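Local coordinates for ABC transporter substrate binding protein (Ribose) (Agrobacterium vitis, PDB 4WUT) that probably delivers a sugar to an ABC transporter as its solute-binding protein, and holds beta-D-fucopyranose in this crystal, at residues Met157-Gly162 with Ser191-Ala196. Residues are numbered along the deposited sequence; the frame is centred on the assembly and turned at random. Where two conformers were deposited one is given.
Sequences MSYVAG and SQSQMA
Ser158 and Tyr159 each offer a backbone carbonyl to the 191-196 segment: Ser191 N donates to Ser158 O at 2.9 Å, nearly straight at 161°, and Gln192 N reaches Tyr159 O at 2.8 Å from above that carbonyl's plane. Both donors belong to a type I' turn from Ser191 to Gln194, closed by Gln194 N on Ser191 O. Ser191 OG, set between its own backbone N and carbonyl carbon (chi1 68°), accepts from Ser193 N at 3.0 Å in an ST turn; it also comes within 3.4 Å of Tyr159 CA and hydrogen-bonds Thr222. Ser193 OG comes up beside Tyr159 CB at 3.4 Å, oblique to the ring, and is gripped by Glu65 and Asn219, both of the sugar pocket. The far end of the Tyr159 ring leads away from the turn, its OH bonded to Ser165, and the side chain touches the bound fucose. Gln192 bends at chi2 (-58°) and crosses Val160 at about a right angle, OE1 being 3.8 Å from Val160 CG2. A water accepts from Ala161 N at 3.1 Å. The contact thus joins two loops at the C-terminal ends of the adjacent parallel strands 153-158 and 184-190, one running on to helix 164-180 and the other to helix 195-208, with Thr222 of helix 220-232 alongside, at the sugar-binding edge of this Rossmann-like lobe.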
loop_
_atom_site.group_PDB
_atom_site.type_symbol
_atom_site.label_atom_id
_atom_site.label_comp_id
_atom_site.label_asym_id
_atom_site.label_seq_id
_atom_site.Cartn_x
_atom_site.Cartn_y
_atom_site.Cartn_z
HETATM N N MSE A 157 7.408 11.938 2.274
HETATM C CA MSE A 157 8.054 11.046 1.308
HETATM C C MSE A 157 6.991 10.087 0.797
HETATM O O MSE A 157 6.544 9.160 1.502
HETATM C CB MSE A 157 9.201 10.259 1.968
HETATM C CG MSE A 157 10.075 11.103 2.897
HETATM SE SE MSE A 157 10.772 12.776 2.133
HETATM C CE MSE A 157 12.007 12.080 0.861
ATOM N N SER A 158 6.575 10.307 -0.454
ATOM C CA SER A 158 5.561 9.479 -1.066
ATOM C C SER A 158 6.182 8.582 -2.143
ATOM O O SER A 158 7.393 8.488 -2.242
ATOM C CB SER A 158 4.445 10.349 -1.621
ATOM O OG SER A 158 3.369 9.537 -2.069
ATOM N N TYR A 159 5.329 7.869 -2.865
ATOM C CA TYR A 159 5.795 6.800 -3.732
ATOM C C TYR A 159 5.458 7.093 -5.187
ATOM O O TYR A 159 6.264 7.698 -5.889
ATOM C CB TYR A 159 5.314 5.402 -3.248
ATOM C CG TYR A 159 3.916 5.214 -2.757
ATOM C CD1 TYR A 159 3.518 5.717 -1.522
ATOM C CD2 TYR A 159 3.014 4.418 -3.450
ATOM C CE1 TYR A 159 2.261 5.502 -1.030
ATOM C CE2 TYR A 159 1.751 4.189 -2.957
ATOM C CZ TYR A 159 1.377 4.735 -1.743
ATOM O OH TYR A 159 0.124 4.510 -1.242
ATOM N N VAL A 160 4.288 6.654 -5.636
ATOM C CA VAL A 160 3.853 6.919 -7.016
ATOM C C VAL A 160 2.696 7.897 -6.968
ATOM O O VAL A 160 1.622 7.586 -6.420
ATOM C CB VAL A 160 3.451 5.615 -7.744
ATOM C CG1 VAL A 160 2.913 5.909 -9.152
ATOM C CG2 VAL A 160 4.646 4.639 -7.857
ATOM N N ALA A 161 2.904 9.092 -7.511
ATOM C CA ALA A 161 1.901 10.148 -7.404
ATOM C C ALA A 161 0.616 9.711 -8.099
ATOM O O ALA A 161 0.618 9.351 -9.283
ATOM C CB ALA A 161 2.422 11.425 -8.022
ATOM N N GLY A 162 -0.485 9.777 -7.367
ATOM C CA GLY A 162 -1.784 9.468 -7.929
ATOM C C GLY A 162 -2.119 7.988 -8.002
ATOM O O GLY A 162 -3.175 7.619 -8.508
ATOM N N SER A 191 9.139 8.563 -4.562
ATOM C CA SER A 191 10.192 7.560 -4.673
ATOM C C SER A 191 9.982 6.578 -5.822
ATOM O O SER A 191 10.881 5.785 -6.126
ATOM C CB SER A 191 10.264 6.704 -3.431
ATOM O OG SER A 191 9.102 5.904 -3.345
ATOM N N GLN A 192 8.807 6.599 -6.447
ATOM C CA GLN A 192 8.397 5.570 -7.437
ATOM C C GLN A 192 8.448 4.140 -6.848
ATOM O O GLN A 192 8.599 3.144 -7.552
ATOM C CB GLN A 192 9.210 5.655 -8.744
ATOM C CG GLN A 192 9.265 7.056 -9.307
ATOM C CD GLN A 192 7.904 7.599 -9.566
ATOM O OE1 GLN A 192 6.978 6.854 -9.892
ATOM N NE2 GLN A 192 7.764 8.903 -9.433
ATOM N N SER A 193 8.268 4.067 -5.525
ATOM C CA SER A 193 8.356 2.797 -4.776
ATOM C C SER A 193 9.721 2.094 -4.904
ATOM O O SER A 193 9.828 0.870 -4.788
ATOM C CB SER A 193 7.218 1.845 -5.123
ATOM O OG SER A 193 5.994 2.392 -4.619
ATOM N N GLN A 194 10.755 2.896 -5.137
ATOM C CA GLN A 194 12.123 2.386 -5.192
ATOM C C GLN A 194 12.817 2.773 -3.897
ATOM O O GLN A 194 12.969 3.963 -3.593
ATOM C CB GLN A 194 12.881 2.957 -6.390
ATOM C CG GLN A 194 12.357 2.512 -7.734
ATOM C CD GLN A 194 12.526 1.032 -7.957
ATOM O OE1 GLN A 194 13.386 0.385 -7.345
ATOM N NE2 GLN A 194 11.708 0.476 -8.832
HETATM N N MSE A 195 13.203 1.761 -3.112
HETATM C CA MSE A 195 13.929 1.953 -1.857
HETATM C C MSE A 195 15.113 2.904 -2.036
HETATM O O MSE A 195 15.281 3.861 -1.264
HETATM C CB MSE A 195 14.416 0.613 -1.266
HETATM C CG MSE A 195 13.323 -0.290 -0.663
HETATM SE SE MSE A 195 13.992 -1.973 0.193
HETATM C CE MSE A 195 14.318 -3.055 -1.401
ATOM N N ALA A 196 15.919 2.644 -3.060
ATOM C CA ALA A 196 17.128 3.420 -3.291
ATOM C C ALA A 196 16.832 4.886 -3.589
ATOM O O ALA A 196 17.567 5.785 -3.148
ATOM C CB ALA A 196 17.950 2.817 -4.410
HETATM O O HOH W 1 5.308 9.346 -9.434
#